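Side-chain contact in uncharacterized protein (Bacteroides ovatus, PDB 4IRT), which is of unknown function but belongs to the BNR-repeat beta-propeller proteins and is a putative neuraminidase: residues 318-323 with 378-383. Residues are numbered along the deposited sequence; the frame is centred on the assembly and turned at random. Where two conformers were deposited one is given.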
loop_
_atom_site.group_PDB
_atom_site.type_symbol
_atom_site.label_atom_id
_atom_site.label_comp_id
_atom_site.label_asym_id
_atom_site.label_seq_id
_atom_site.Cartn_x
_atom_site.Cartn_y
_atom_site.Cartn_z
ATOM N N ARG A 318 6.151 3.933 -3.939
ATOM C CA ARG A 318 6.549 3.172 -2.735
ATOM C C ARG A 318 7.977 3.558 -2.375
ATOM O O ARG A 318 8.728 4.032 -3.232
ATOM C CB ARG A 318 6.501 1.657 -2.957
ATOM C CG ARG A 318 5.124 1.032 -3.195
ATOM C CD ARG A 318 4.485 0.635 -1.909
ATOM N NE ARG A 318 3.196 -0.068 -1.990
ATOM C CZ ARG A 318 2.944 -1.228 -1.401
ATOM N NH1 ARG A 318 3.901 -1.915 -0.764
ATOM N NH2 ARG A 318 1.735 -1.740 -1.481
ATOM N N ILE A 319 8.338 3.347 -1.111
ATOM C CA ILE A 319 9.673 3.645 -0.610
ATOM C C ILE A 319 10.137 2.574 0.372
ATOM O O ILE A 319 9.331 1.954 1.093
ATOM C CB ILE A 319 9.743 5.000 0.131
ATOM C CG1 ILE A 319 8.598 5.136 1.158
ATOM C CG2 ILE A 319 9.744 6.166 -0.836
ATOM C CD1 ILE A 319 8.764 6.338 2.078
ATOM N N VAL A 320 11.445 2.379 0.421
ATOM C CA VAL A 320 12.060 1.735 1.587
ATOM C C VAL A 320 13.213 2.620 2.048
ATOM O O VAL A 320 13.803 3.355 1.248
ATOM C CB VAL A 320 12.515 0.288 1.324
ATOM C CG1 VAL A 320 11.297 -0.598 1.026
ATOM C CG2 VAL A 320 13.572 0.205 0.229
ATOM N N VAL A 321 13.480 2.560 3.349
ATOM C CA VAL A 321 14.474 3.401 3.972
ATOM C C VAL A 321 15.466 2.562 4.794
ATOM O O VAL A 321 15.091 1.571 5.437
ATOM C CB VAL A 321 13.808 4.451 4.865
ATOM C CG1 VAL A 321 14.824 5.459 5.418
ATOM C CG2 VAL A 321 12.724 5.179 4.095
ATOM N N GLU A 322 16.727 2.992 4.757
ATOM C CA GLU A 322 17.799 2.397 5.552
ATOM C C GLU A 322 18.595 3.547 6.171
ATOM O O GLU A 322 19.451 4.154 5.516
ATOM C CB GLU A 322 18.682 1.532 4.646
ATOM C CG GLU A 322 20.071 1.169 5.178
ATOM C CD GLU A 322 20.027 0.379 6.466
ATOM O OE1 GLU A 322 19.958 1.001 7.541
ATOM O OE2 GLU A 322 20.088 -0.866 6.392
ATOM N N GLY A 323 18.283 3.914 7.408
ATOM C CA GLY A 323 19.049 4.958 8.113
ATOM C C GLY A 323 19.249 6.266 7.356
ATOM O O GLY A 323 20.369 6.767 7.235
ATOM N N ARG A 378 16.708 -6.750 4.288
ATOM C CA ARG A 378 17.125 -5.607 3.484
ATOM C C ARG A 378 17.295 -5.917 2.005
ATOM O O ARG A 378 18.240 -5.464 1.371
ATOM C CB ARG A 378 18.405 -4.961 4.068
ATOM C CG ARG A 378 18.169 -4.389 5.450
ATOM C CD ARG A 378 17.427 -3.075 5.343
ATOM N NE ARG A 378 17.349 -2.438 6.650
ATOM C CZ ARG A 378 16.343 -2.555 7.495
ATOM N NH1 ARG A 378 15.257 -3.249 7.183
ATOM N NH2 ARG A 378 16.422 -1.942 8.666
ATOM N N LYS A 379 16.346 -6.665 1.466
ATOM C CA LYS A 379 16.223 -6.890 0.018
ATOM C C LYS A 379 14.919 -6.275 -0.439
ATOM O O LYS A 379 13.919 -6.329 0.301
ATOM C CB LYS A 379 16.214 -8.373 -0.293
ATOM C CG LYS A 379 17.566 -9.031 -0.077
ATOM C CD LYS A 379 17.452 -10.537 -0.219
ATOM C CE LYS A 379 18.819 -11.185 -0.275
ATOM N NZ LYS A 379 18.721 -12.611 -0.682
ATOM N N LEU A 380 14.951 -5.649 -1.621
ATOM C CA LEU A 380 13.768 -5.011 -2.214
ATOM C C LEU A 380 13.305 -5.814 -3.409
ATOM O O LEU A 380 13.982 -5.836 -4.470
ATOM C CB LEU A 380 14.074 -3.573 -2.663
ATOM C CG LEU A 380 12.953 -2.737 -3.278
ATOM C CD1 LEU A 380 11.801 -2.637 -2.279
ATOM C CD2 LEU A 380 13.471 -1.358 -3.666
ATOM N N HIS A 381 12.175 -6.466 -3.233
ATOM C CA HIS A 381 11.533 -7.246 -4.283
ATOM C C HIS A 381 10.226 -6.568 -4.596
ATOM O O HIS A 381 9.447 -6.244 -3.681
ATOM C CB HIS A 381 11.296 -8.678 -3.829
ATOM C CG HIS A 381 12.543 -9.512 -3.762
ATOM N ND1 HIS A 381 12.497 -10.883 -3.643
ATOM C CD2 HIS A 381 13.864 -9.183 -3.785
ATOM C CE1 HIS A 381 13.729 -11.368 -3.592
ATOM N NE2 HIS A 381 14.580 -10.357 -3.670
ATOM N N LEU A 382 10.025 -6.326 -5.883
ATOM C CA LEU A 382 8.834 -5.674 -6.402
ATOM C C LEU A 382 7.975 -6.633 -7.219
ATOM O O LEU A 382 8.484 -7.440 -8.026
ATOM C CB LEU A 382 9.245 -4.491 -7.288
ATOM C CG LEU A 382 10.078 -3.374 -6.674
ATOM C CD1 LEU A 382 10.605 -2.408 -7.725
ATOM C CD2 LEU A 382 9.215 -2.622 -5.677
ATOM N N PHE A 383 6.661 -6.477 -7.058
ATOM C CA PHE A 383 5.647 -7.078 -7.921
ATOM C C PHE A 383 5.577 -6.250 -9.204
ATOM O O PHE A 383 5.164 -5.086 -9.185
ATOM C CB PHE A 383 4.276 -7.081 -7.211
ATOM C CG PHE A 383 3.170 -7.841 -7.954
ATOM C CD1 PHE A 383 2.620 -7.343 -9.142
ATOM C CD2 PHE A 383 2.675 -9.045 -7.469
ATOM C CE1 PHE A 383 1.606 -8.038 -9.834
ATOM C CE2 PHE A 383 1.663 -9.725 -8.138
ATOM C CZ PHE A 383 1.124 -9.240 -9.337
HETATM O O HOH W 1 18.721 -0.120 9.624
#
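Glu322, in the conformer described here, and Arg378 form a salt bridge near the end of the strand 318-322, with NE of Arg378 donating to OE2 of Glu322 over 3.2 Å. Glu322 has a second conformer, so the link may be partial. The N-H points somewhat off the acceptor, at 148°, and the oxygen lies in the guanidinium plane, at its edge. The carboxylate is turned differently: NE comes at OE2 from above its plane, the two flat groups standing 66° apart. A water closes the arrangement into a ring, donating a hydrogen bond to OE1 of Glu322 (water O to OE1 2.7 Å) and accepting one from NH2 of Arg378 (3.1 Å), so both carboxylate oxygens are engaged. Arg378 bends at chi2 (-77°), and its chain crosses that of Glu322 at about a right angle. Deeper in, the contact turns apolar: CG1 of Val320 sits 3.9 Å from CD1 of Leu380, while CG2 of Val320 lies 4.2 Å from both CD1 and CD2 of Leu380.

A methionine in place of Arg378 would probably leave the carboxylates of Glu322 and Glu187 without their shared cation, since NH1 of Arg378 also bridges to Glu187.

That NH1 bonds to Trp374 O in the preceding helix 371-377, and the Trp374 side chain packs against Val320 and Glu322. Strand 318-322 edges a four-stranded antiparallel sheet, consistent with one propeller blade; its neighbour 325-330 offers Phe327 to Val320 and Ile329 to Leu380, joining that blade to the chain entering strand 381-385 of the three-stranded sheet.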